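Laccase (Botrytis aclada, PDB 3SQR) probably oxidises hydroquinones and related phenols with molecular oxygen, reducing it to water at copper centres, in the breakdown of lignin and detoxification of its products. Local coordinates at residues A[323-328]-A[344-349]; A[228-233]-A[251-256]; A[388-393]-A[447-452]. All coordinates share one frame; numbering follows the deposited sequence.

Interaction 1. Residues A[323-328]-A[344-349]; sequences NYWIRG and TGILRY. With SO4 (sulfate ion), chain M.
The R348 guanidinium is met at two edges, weakly by N323 OD1 and more firmly by a sulfate ion, probably left from crystallisation. R348 NH1 lies 3.0 Å from N323 OD1, and the amide stands nearly upright to the guanidinium, with planes 86° apart. R348 NH2 reaches sulfate O3 at 2.8 Å, and NE also bonds the ion. Its straight aliphatic part (chi2 -166°, chi3 -175°) carries the guanidinium out to the ion. I346 CG2 lies over the centre of one guanidinium face, so this flat group is packed as well as bonded. R348 NH1 also bonds A355 O, and N323 ND2 bonds S353 OG. A water accepts weakly from Y349 N and donates to N323 OD1.

The backbones form an antiparallel pair. Y324 and L347 exchange two hydrogen bonds, as do I326 and G345. I326 N comes to G345 O at 2.7 Å from well above the carbonyl plane. The same oxygen lies at the edge of the W325 indole, 3.1 Å from CE3. On the sheet face opposite W325, the side chains of I326 and L347 cross at about a right angle, I326 CG1 3.9 Å from L347 CB. The rings of Y324 and Y349 meet rim to rim, CE1 to CE1.

This pair belongs to a cupredoxin-type sheet of the laccase. Strand 276-280 flanks 323-327, and strand 254-256 flanks 344-348. I326 and L347 both pack on L255.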
loop_
_atom_site.group_PDB
_atom_site.type_symbol
_atom_site.label_atom_id
_atom_site.label_comp_id
_atom_site.label_asym_id
_atom_site.label_seq_id
_atom_site.Cartn_x
_atom_site.Cartn_y
_atom_site.Cartn_z
ATOM N N ASN A 323 -10.569 -28.458 8.211
ATOM C CA ASN A 323 -9.478 -27.651 7.677
ATOM C C ASN A 323 -9.817 -27.229 6.266
ATOM O O ASN A 323 -10.313 -28.010 5.442
ATOM C CB ASN A 323 -8.211 -28.491 7.698
ATOM C CG ASN A 323 -7.948 -29.048 9.038
ATOM O OD1 ASN A 323 -8.052 -28.334 10.023
ATOM N ND2 ASN A 323 -7.702 -30.363 9.118
ATOM N N TYR A 324 -9.550 -25.971 5.934
ATOM C CA TYR A 324 -9.856 -25.470 4.618
ATOM C C TYR A 324 -8.625 -24.723 4.135
ATOM O O TYR A 324 -7.889 -24.090 4.963
ATOM C CB TYR A 324 -11.056 -24.514 4.653
ATOM C CG TYR A 324 -12.329 -25.185 5.020
ATOM C CD1 TYR A 324 -12.682 -25.333 6.311
ATOM C CD2 TYR A 324 -13.165 -25.714 4.026
ATOM C CE1 TYR A 324 -13.898 -26.004 6.647
ATOM C CE2 TYR A 324 -14.368 -26.389 4.347
ATOM C CZ TYR A 324 -14.715 -26.507 5.655
ATOM O OH TYR A 324 -15.882 -27.149 6.009
ATOM N N TRP A 325 -8.370 -24.848 2.843
ATOM C CA TRP A 325 -7.290 -24.075 2.263
ATOM C C TRP A 325 -7.651 -22.596 2.226
ATOM O O TRP A 325 -8.776 -22.202 1.840
ATOM C CB TRP A 325 -6.992 -24.499 0.850
ATOM C CG TRP A 325 -6.212 -25.713 0.785
ATOM C CD1 TRP A 325 -6.616 -26.899 0.274
ATOM C CD2 TRP A 325 -4.869 -25.892 1.273
ATOM N NE1 TRP A 325 -5.588 -27.822 0.380
ATOM C CE2 TRP A 325 -4.514 -27.238 1.016
ATOM C CE3 TRP A 325 -3.938 -25.043 1.896
ATOM C CZ2 TRP A 325 -3.248 -27.780 1.388
ATOM C CZ3 TRP A 325 -2.692 -25.555 2.267
ATOM C CH2 TRP A 325 -2.353 -26.929 2.002
ATOM N N ILE A 326 -6.658 -21.779 2.573
ATOM C CA ILE A 326 -6.743 -20.304 2.370
ATOM C C ILE A 326 -5.879 -20.063 1.168
ATOM O O ILE A 326 -4.706 -20.428 1.143
ATOM C CB ILE A 326 -6.319 -19.447 3.586
ATOM C CG1 ILE A 326 -7.156 -19.768 4.869
ATOM C CG2 ILE A 326 -6.376 -17.906 3.207
ATOM C CD1 ILE A 326 -6.516 -19.188 6.164
ATOM N N ARG A 327 -6.479 -19.507 0.120
ATOM C CA ARG A 327 -5.825 -19.412 -1.162
ATOM C C ARG A 327 -5.444 -17.981 -1.463
ATOM O O ARG A 327 -6.315 -17.128 -1.531
ATOM C CB ARG A 327 -6.762 -19.942 -2.259
ATOM C CG ARG A 327 -6.981 -21.448 -2.051
ATOM C CD ARG A 327 -7.598 -22.100 -3.185
ATOM N NE ARG A 327 -8.043 -23.430 -2.775
ATOM C CZ ARG A 327 -7.376 -24.574 -2.978
ATOM N NH1 ARG A 327 -6.183 -24.605 -3.572
ATOM N NH2 ARG A 327 -7.919 -25.715 -2.551
ATOM N N GLY A 328 -4.166 -17.711 -1.605
ATOM C CA GLY A 328 -3.797 -16.399 -2.140
ATOM C C GLY A 328 -4.159 -16.268 -3.607
ATOM O O GLY A 328 -4.332 -15.179 -4.109
ATOM N N THR A 344 -0.704 -20.186 -0.088
ATOM C CA THR A 344 -1.827 -20.712 0.606
ATOM C C THR A 344 -1.517 -20.718 2.103
ATOM O O THR A 344 -0.347 -20.635 2.527
ATOM C CB THR A 344 -2.134 -22.202 0.229
ATOM O OG1 THR A 344 -1.022 -23.037 0.548
ATOM C CG2 THR A 344 -2.472 -22.308 -1.280
ATOM N N GLY A 345 -2.581 -20.856 2.851
ATOM C CA GLY A 345 -2.551 -21.074 4.287
ATOM C C GLY A 345 -3.678 -22.030 4.649
ATOM O O GLY A 345 -4.334 -22.566 3.772
ATOM N N ILE A 346 -3.852 -22.228 5.932
ATOM C CA ILE A 346 -4.807 -23.181 6.467
ATOM C C ILE A 346 -5.707 -22.548 7.478
ATOM O O ILE A 346 -5.256 -21.900 8.466
ATOM C CB ILE A 346 -4.065 -24.383 7.171
ATOM C CG1 ILE A 346 -3.178 -25.116 6.199
ATOM C CG2 ILE A 346 -5.083 -25.305 7.769
ATOM C CD1 ILE A 346 -2.282 -26.203 6.867
ATOM N N LEU A 347 -7.017 -22.715 7.238
ATOM C CA LEU A 347 -8.053 -22.401 8.143
ATOM C C LEU A 347 -8.464 -23.700 8.868
ATOM O O LEU A 347 -8.704 -24.673 8.195
ATOM C CB LEU A 347 -9.255 -21.917 7.375
ATOM C CG LEU A 347 -10.452 -21.567 8.261
ATOM C CD1 LEU A 347 -10.181 -20.310 9.054
ATOM C CD2 LEU A 347 -11.675 -21.391 7.390
ATOM N N ARG A 348 -8.484 -23.665 10.185
ATOM C CA ARG A 348 -8.901 -24.828 11.032
ATOM C C ARG A 348 -10.060 -24.430 11.895
ATOM O O ARG A 348 -10.070 -23.353 12.514
ATOM C CB ARG A 348 -7.761 -25.257 11.912
ATOM C CG ARG A 348 -6.502 -25.603 11.152
ATOM C CD ARG A 348 -5.575 -26.322 12.097
ATOM N NE ARG A 348 -4.286 -26.605 11.547
ATOM C CZ ARG A 348 -4.053 -27.513 10.610
ATOM N NH1 ARG A 348 -5.035 -28.240 10.086
ATOM N NH2 ARG A 348 -2.824 -27.690 10.194
ATOM N N TYR A 349 -11.050 -25.320 12.000
ATOM C CA TYR A 349 -12.109 -25.146 12.994
ATOM C C TYR A 349 -11.741 -25.873 14.252
ATOM O O TYR A 349 -12.361 -25.682 15.301
ATOM C CB TYR A 349 -13.434 -25.661 12.445
ATOM C CG TYR A 349 -14.227 -24.712 11.561
ATOM C CD1 TYR A 349 -13.792 -24.398 10.277
ATOM C CD2 TYR A 349 -15.385 -24.104 12.018
ATOM C CE1 TYR A 349 -14.503 -23.549 9.477
ATOM C CE2 TYR A 349 -16.133 -23.259 11.191
ATOM C CZ TYR A 349 -15.664 -22.977 9.937
ATOM O OH TYR A 349 -16.337 -22.180 9.088
HETATM S S SO4 M . -1.010 -25.315 12.932
HETATM O O1 SO4 M . -0.146 -26.199 13.699
HETATM O O2 SO4 M . -0.327 -24.022 12.809
HETATM O O3 SO4 M . -1.237 -25.844 11.597
HETATM O O4 SO4 M . -2.289 -25.164 13.646
HETATM O O HOH W 1 -10.106 -28.134 11.787
#

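Interaction 2. Residues A[228-233]-A[251-256]; sequences TLMNGT and KKFELT. With NAG (2-acetamido-2-deoxy-beta-D-glucopyranose), chain C; SO4 (sulfate ion), chain M.
F253 lays its ring beside M230, in a Met-aromatic contact of oblique geometry. M230 SD is 3.6 Å from F253 CD2, and the sulfur sits 55° off the ring normal. With chi1 at -175°, M230 CG points away from the backbone N, and CG and SD both come to F253 CD2. The side chains cross at about a right angle. N231 CB meets the CD1 and CE1 side of the ring, 3.6 Å from F253 CD1. At the ring edge, F253 CZ comes to 3.8 Å from C8, the acetamide methyl of the N-acetylglucosamine bonded to N231 ND2. N231 OD1 is hydrogen-bonded to F201 N.

N231 and G232 are the central residues of a type I' turn from M230 to T233. T233 then faces the segment 251-256. Its OG1 donates to K251 O at 2.6 Å, in the plane of that carbonyl. P81 O is another hydrogen-bond partner. The methyl CG2 lies 3.3 Å from F253 N. One water joins T233 OG1 to K251 N. Another joins T233 O to F253 N. K251 NZ turns away to a bound sulfate ion, probably from crystallisation, 2.6 Å from O1.

Two chemistries therefore share this contact. A hydroxyl and two waters satisfy backbone polar atoms where the segments do not pair as strands. Beside them, sulfur, ring and sugar methyl make an apolar patch, consistent with the first sugar of the N-glycan being packed against the protein surface.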
loop_
_atom_site.group_PDB
_atom_site.type_symbol
_atom_site.label_atom_id
_atom_site.label_comp_id
_atom_site.label_asym_id
_atom_site.label_seq_id
_atom_site.Cartn_x
_atom_site.Cartn_y
_atom_site.Cartn_z
ATOM N N THR A 228 6.362 -17.245 -1.537
ATOM C CA THR A 228 5.361 -16.253 -1.080
ATOM C C THR A 228 5.223 -16.423 0.428
ATOM O O THR A 228 5.579 -17.468 0.958
ATOM C CB THR A 228 4.011 -16.436 -1.747
ATOM O OG1 THR A 228 3.402 -17.653 -1.275
ATOM C CG2 THR A 228 4.153 -16.489 -3.314
ATOM N N LEU A 229 4.664 -15.415 1.104
ATOM C CA LEU A 229 4.324 -15.514 2.541
ATOM C C LEU A 229 2.925 -15.079 2.725
ATOM O O LEU A 229 2.440 -14.157 2.047
ATOM C CB LEU A 229 5.192 -14.634 3.394
ATOM C CG LEU A 229 6.705 -14.900 3.365
ATOM C CD1 LEU A 229 7.409 -13.835 4.128
ATOM C CD2 LEU A 229 7.033 -16.225 3.934
ATOM N N MET A 230 2.256 -15.785 3.638
ATOM C CA MET A 230 0.963 -15.390 4.085
ATOM C C MET A 230 1.079 -15.068 5.546
ATOM O O MET A 230 1.384 -15.910 6.379
ATOM C CB MET A 230 -0.083 -16.501 3.867
ATOM C CG MET A 230 -1.448 -16.089 4.213
ATOM S SD MET A 230 -2.737 -17.288 3.721
ATOM C CE MET A 230 -2.636 -17.242 1.932
ATOM N N ASN A 231 0.785 -13.818 5.862
ATOM C CA ASN A 231 1.036 -13.251 7.157
ATOM C C ASN A 231 2.385 -13.622 7.693
ATOM O O ASN A 231 2.514 -13.951 8.856
ATOM C CB ASN A 231 -0.062 -13.587 8.139
ATOM C CG ASN A 231 -0.345 -12.423 9.048
ATOM O OD1 ASN A 231 -0.385 -11.270 8.619
ATOM N ND2 ASN A 231 -0.516 -12.712 10.293
ATOM N N GLY A 232 3.391 -13.534 6.831
ATOM C CA GLY A 232 4.754 -13.680 7.244
ATOM C C GLY A 232 5.285 -15.103 7.266
ATOM O O GLY A 232 6.399 -15.288 7.652
ATOM N N THR A 233 4.479 -16.076 6.860
ATOM C CA THR A 233 4.941 -17.482 6.869
ATOM C C THR A 233 4.528 -18.290 5.668
ATOM O O THR A 233 3.554 -17.963 4.992
ATOM C CB THR A 233 4.505 -18.136 8.193
ATOM O OG1 THR A 233 5.207 -19.357 8.328
ATOM C CG2 THR A 233 3.014 -18.350 8.187
ATOM N N LYS A 251 6.149 -23.217 8.006
ATOM C CA LYS A 251 4.814 -23.617 8.299
ATOM C C LYS A 251 3.821 -22.717 7.611
ATOM O O LYS A 251 4.028 -21.520 7.513
ATOM C CB LYS A 251 4.527 -23.594 9.822
ATOM C CG LYS A 251 4.875 -24.882 10.557
ATOM C CD LYS A 251 4.295 -24.922 12.019
ATOM C CE LYS A 251 2.753 -25.202 12.088
ATOM N NZ LYS A 251 2.398 -25.644 13.472
ATOM N N LYS A 252 2.717 -23.320 7.185
ATOM C CA LYS A 252 1.597 -22.600 6.657
ATOM C C LYS A 252 1.059 -21.677 7.703
ATOM O O LYS A 252 0.956 -22.020 8.918
ATOM C CB LYS A 252 0.461 -23.507 6.244
ATOM C CG LYS A 252 0.744 -24.324 4.968
ATOM C CD LYS A 252 1.120 -23.449 3.770
ATOM C CE LYS A 252 1.172 -24.208 2.444
ATOM N NZ LYS A 252 1.643 -23.322 1.270
ATOM N N PHE A 253 0.715 -20.479 7.234
ATOM C CA PHE A 253 -0.128 -19.581 7.978
ATOM C C PHE A 253 -1.358 -20.356 8.449
ATOM O O PHE A 253 -1.906 -21.146 7.710
ATOM C CB PHE A 253 -0.649 -18.475 7.091
ATOM C CG PHE A 253 -1.758 -17.664 7.703
ATOM C CD1 PHE A 253 -1.495 -16.844 8.800
ATOM C CD2 PHE A 253 -3.070 -17.739 7.233
ATOM C CE1 PHE A 253 -2.477 -16.071 9.379
ATOM C CE2 PHE A 253 -4.099 -16.971 7.826
ATOM C CZ PHE A 253 -3.794 -16.136 8.927
ATOM N N GLU A 254 -1.754 -20.123 9.670
ATOM C CA GLU A 254 -2.945 -20.796 10.192
ATOM C C GLU A 254 -3.831 -19.815 10.862
ATOM O O GLU A 254 -3.333 -18.907 11.573
ATOM C CB GLU A 254 -2.529 -21.870 11.195
ATOM C CG GLU A 254 -3.653 -22.797 11.645
ATOM C CD GLU A 254 -4.508 -22.281 12.787
ATOM O OE1 GLU A 254 -4.074 -21.336 13.484
ATOM O OE2 GLU A 254 -5.626 -22.833 12.983
ATOM N N LEU A 255 -5.125 -20.030 10.710
ATOM C CA LEU A 255 -6.170 -19.190 11.225
ATOM C C LEU A 255 -7.239 -20.158 11.788
ATOM O O LEU A 255 -7.621 -21.063 11.074
ATOM C CB LEU A 255 -6.800 -18.382 10.078
ATOM C CG LEU A 255 -7.968 -17.487 10.469
ATOM C CD1 LEU A 255 -7.721 -16.567 11.710
ATOM C CD2 LEU A 255 -8.527 -16.727 9.259
ATOM N N THR A 256 -7.591 -19.971 13.036
ATOM C CA THR A 256 -8.605 -20.809 13.714
ATOM C C THR A 256 -9.925 -20.149 13.825
ATOM O O THR A 256 -10.021 -19.006 14.302
ATOM C CB THR A 256 -8.100 -21.177 15.078
ATOM O OG1 THR A 256 -6.931 -21.937 14.878
ATOM C CG2 THR A 256 -9.168 -22.021 15.838
HETATM C C1 NAG C . -0.766 -11.697 11.276
HETATM C C2 NAG C . -1.838 -12.117 12.277
HETATM C C3 NAG C . -2.078 -10.942 13.204
HETATM C C4 NAG C . -0.803 -10.505 13.910
HETATM C C5 NAG C . 0.381 -10.394 12.896
HETATM C C6 NAG C . 1.702 -10.644 13.581
HETATM C C7 NAG C . -3.891 -13.338 11.879
HETATM C C8 NAG C . -5.248 -13.406 11.200
HETATM N N2 NAG C . -3.106 -12.297 11.637
HETATM O O3 NAG C . -3.091 -11.213 14.145
HETATM O O4 NAG C . -1.010 -9.228 14.540
HETATM O O5 NAG C . 0.414 -11.443 11.962
HETATM O O6 NAG C . 2.766 -10.166 12.756
HETATM O O7 NAG C . -3.484 -14.214 12.649
HETATM S S SO4 M . -1.010 -25.315 12.932
HETATM O O1 SO4 M . -0.146 -26.199 13.699
HETATM O O2 SO4 M . -0.327 -24.022 12.809
HETATM O O3 SO4 M . -1.237 -25.844 11.597
HETATM O O4 SO4 M . -2.289 -25.164 13.646
HETATM O O HOH W 2 1.411 -19.781 4.568
HETATM O O HOH W 3 7.488 -20.804 9.005
#

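Interaction 3. Residues A[388-393]-A[447-452]; sequences SLVDEQ and EWVVYV. With NAG (2-acetamido-2-deoxy-beta-D-glucopyranose), chain I.
Y451 OH donates a hydrogen bond to E392 OE1 at 2.7 Å, which uses that oxygen's anti lone pair, away from OE2. The oxygen lies in the plane of the phenol ring, at its edge. The carboxylate itself is turned 65° from that ring. Y451 CG is anti to the backbone N (chi1 176°), which lays the ring alongside the neighbouring strand. E392 reaches it with a stretched side chain. Both residues are buried, so the bond gives a partner to a hydroxyl and a carboxylate within the protein.

Five backbone hydrogen bonds zip the two parallel strands together. V390 makes two of these bonds to the same strand, its N to V450 O and its O from V452 N, each at 2.8 Å. E392 N meets V452 O almost head-on. D391 O points the other way and accepts from N2 of an N-acetylglucosamine at 2.6 Å.

Packing follows the two faces of the sheet. V390 CG1 touches the edge of the Y451 ring at CD1, 3.8 Å away. On the opposite face L389 CD1 meets V452 CG2 at 4.0 Å.

Strands 387-398 and 448-455 are neighbours in a six-stranded mixed sheet of the C-terminal cupredoxin domain. Strand 402-406 lies beyond the first and 509-515 beyond the second. Y451 and E392 also touch M538 of strand 537-542, in the facing sheet.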
loop_
_atom_site.group_PDB
_atom_site.type_symbol
_atom_site.label_atom_id
_atom_site.label_comp_id
_atom_site.label_asym_id
_atom_site.label_seq_id
_atom_site.Cartn_x
_atom_site.Cartn_y
_atom_site.Cartn_z
ATOM N N SER A 388 -11.082 20.036 -13.368
ATOM C CA SER A 388 -10.156 20.177 -14.477
ATOM C C SER A 388 -9.560 18.785 -14.742
ATOM O O SER A 388 -9.408 18.004 -13.804
ATOM C CB SER A 388 -9.040 21.154 -14.173
ATOM O OG SER A 388 -8.071 20.572 -13.325
ATOM N N LEU A 389 -9.322 18.480 -16.010
ATOM C CA LEU A 389 -8.817 17.174 -16.397
ATOM C C LEU A 389 -7.333 17.236 -16.706
ATOM O O LEU A 389 -6.851 18.076 -17.457
ATOM C CB LEU A 389 -9.599 16.653 -17.591
ATOM C CG LEU A 389 -9.306 15.153 -17.817
ATOM C CD1 LEU A 389 -10.545 14.381 -18.211
ATOM C CD2 LEU A 389 -8.148 15.001 -18.760
ATOM N N VAL A 390 -6.562 16.343 -16.121
ATOM C CA VAL A 390 -5.161 16.272 -16.425
ATOM C C VAL A 390 -4.941 14.896 -17.010
ATOM O O VAL A 390 -5.401 13.925 -16.453
ATOM C CB VAL A 390 -4.294 16.449 -15.178
ATOM C CG1 VAL A 390 -2.868 16.026 -15.431
ATOM C CG2 VAL A 390 -4.355 17.925 -14.678
ATOM N N ASP A 391 -4.227 14.830 -18.126
ATOM C CA ASP A 391 -4.031 13.564 -18.813
ATOM C C ASP A 391 -2.551 13.289 -18.855
ATOM O O ASP A 391 -1.727 14.154 -19.194
ATOM C CB ASP A 391 -4.615 13.570 -20.255
ATOM C CG ASP A 391 -4.213 12.289 -21.051
ATOM O OD1 ASP A 391 -4.841 11.266 -20.817
ATOM O OD2 ASP A 391 -3.246 12.318 -21.843
ATOM N N GLU A 392 -2.184 12.066 -18.493
ATOM C CA GLU A 392 -0.825 11.639 -18.576
ATOM C C GLU A 392 -0.770 10.207 -19.114
ATOM O O GLU A 392 -1.708 9.436 -18.975
ATOM C CB GLU A 392 -0.129 11.784 -17.232
ATOM C CG GLU A 392 0.114 13.301 -16.907
ATOM C CD GLU A 392 1.211 13.519 -15.983
ATOM O OE1 GLU A 392 1.274 12.801 -14.950
ATOM O OE2 GLU A 392 1.996 14.450 -16.260
ATOM N N GLN A 393 0.350 9.923 -19.739
ATOM C CA GLN A 393 0.525 8.713 -20.519
ATOM C C GLN A 393 1.767 7.987 -20.137
ATOM O O GLN A 393 2.880 8.522 -20.160
ATOM C CB GLN A 393 0.546 9.050 -22.016
ATOM C CG GLN A 393 -0.680 9.838 -22.437
ATOM C CD GLN A 393 -0.616 10.245 -23.892
ATOM O OE1 GLN A 393 0.453 10.378 -24.463
ATOM N NE2 GLN A 393 -1.743 10.422 -24.482
ATOM N N GLU A 447 -12.857 22.844 -8.272
ATOM C CA GLU A 447 -12.165 22.487 -7.033
ATOM C C GLU A 447 -11.694 21.039 -7.100
ATOM O O GLU A 447 -11.056 20.590 -6.177
ATOM C CB GLU A 447 -13.113 22.600 -5.840
ATOM C CG GLU A 447 -13.852 23.958 -5.708
ATOM C CD GLU A 447 -14.648 24.059 -4.420
ATOM O OE1 GLU A 447 -15.379 23.079 -4.098
ATOM O OE2 GLU A 447 -14.527 25.122 -3.738
ATOM N N TRP A 448 -12.123 20.323 -8.135
ATOM C CA TRP A 448 -11.732 18.923 -8.343
ATOM C C TRP A 448 -10.787 18.790 -9.496
ATOM O O TRP A 448 -10.758 19.635 -10.432
ATOM C CB TRP A 448 -12.946 18.059 -8.596
ATOM C CG TRP A 448 -13.806 17.938 -7.462
ATOM C CD1 TRP A 448 -14.684 18.867 -6.998
ATOM C CD2 TRP A 448 -13.939 16.786 -6.610
ATOM N NE1 TRP A 448 -15.346 18.379 -5.905
ATOM C CE2 TRP A 448 -14.877 17.120 -5.614
ATOM C CE3 TRP A 448 -13.326 15.547 -6.561
ATOM C CZ2 TRP A 448 -15.263 16.231 -4.624
ATOM C CZ3 TRP A 448 -13.697 14.664 -5.573
ATOM C CH2 TRP A 448 -14.657 15.008 -4.613
ATOM N N VAL A 449 -9.968 17.737 -9.421
ATOM C CA VAL A 449 -9.169 17.304 -10.537
ATOM C C VAL A 449 -9.552 15.882 -10.909
ATOM O O VAL A 449 -9.796 15.086 -10.011
ATOM C CB VAL A 449 -7.655 17.401 -10.268
ATOM C CG1 VAL A 449 -7.240 16.650 -9.011
ATOM C CG2 VAL A 449 -6.900 16.858 -11.471
ATOM N N VAL A 450 -9.712 15.621 -12.209
ATOM C CA VAL A 450 -9.750 14.246 -12.741
ATOM C C VAL A 450 -8.402 14.025 -13.410
ATOM O O VAL A 450 -7.939 14.787 -14.284
ATOM C CB VAL A 450 -10.870 13.963 -13.697
ATOM C CG1 VAL A 450 -10.646 12.573 -14.405
ATOM C CG2 VAL A 450 -12.187 13.982 -12.997
ATOM N N TYR A 451 -7.703 13.015 -12.911
ATOM C CA TYR A 451 -6.405 12.678 -13.403
ATOM C C TYR A 451 -6.584 11.382 -14.160
ATOM O O TYR A 451 -7.085 10.373 -13.617
ATOM C CB TYR A 451 -5.409 12.478 -12.253
ATOM C CG TYR A 451 -4.059 12.043 -12.693
ATOM C CD1 TYR A 451 -3.188 12.913 -13.324
ATOM C CD2 TYR A 451 -3.610 10.741 -12.449
ATOM C CE1 TYR A 451 -1.938 12.515 -13.695
ATOM C CE2 TYR A 451 -2.361 10.345 -12.845
ATOM C CZ TYR A 451 -1.522 11.230 -13.459
ATOM O OH TYR A 451 -0.266 10.810 -13.847
ATOM N N VAL A 452 -6.247 11.424 -15.441
ATOM C CA VAL A 452 -6.381 10.252 -16.304
ATOM C C VAL A 452 -4.970 9.779 -16.598
ATOM O O VAL A 452 -4.171 10.497 -17.121
ATOM C CB VAL A 452 -7.115 10.555 -17.673
ATOM C CG1 VAL A 452 -7.131 9.275 -18.540
ATOM C CG2 VAL A 452 -8.571 10.960 -17.462
HETATM C C1 NAG I . 0.710 14.482 -21.635
HETATM C C2 NAG I . 0.008 15.804 -21.350
HETATM C C3 NAG I . -1.349 15.798 -22.035
HETATM C C4 NAG I . -1.203 15.488 -23.511
HETATM C C5 NAG I . -0.542 14.115 -23.638
HETATM C C6 NAG I . -0.395 13.687 -25.109
HETATM C C7 NAG I . 0.509 17.008 -19.244
HETATM C C8 NAG I . 0.199 17.219 -17.781
HETATM N N2 NAG I . -0.184 16.097 -19.908
HETATM O O3 NAG I . -1.887 17.077 -21.847
HETATM O O4 NAG I . -2.489 15.422 -24.088
HETATM O O5 NAG I . 0.741 14.259 -23.047
HETATM O O6 NAG I . 0.400 14.669 -25.740
HETATM O O7 NAG I . 1.393 17.684 -19.759
#

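How the interactions relate
Interactions 1 and 2 adjoin, with centres 9 Å apart. Strands 254-256 and 344-348 are parallel neighbours in one sheet, so I346 N comes to F253 O at 2.8 Å and R348 N to L255 O at 2.9 Å, both probable hydrogen bonds. One sulfate bridges them, gripped by R348 from interaction 1 and K251 from interaction 2. Interaction 3 lies on the opposite side of the chain's centre, about 42 Å from interaction 1 and 41 Å from interaction 2, centre to centre. It is in a different cupredoxin domain, and the Y451 side chain is about 12 Å from a bound copper. Interactions 1 and 2 lie away from the copper sites.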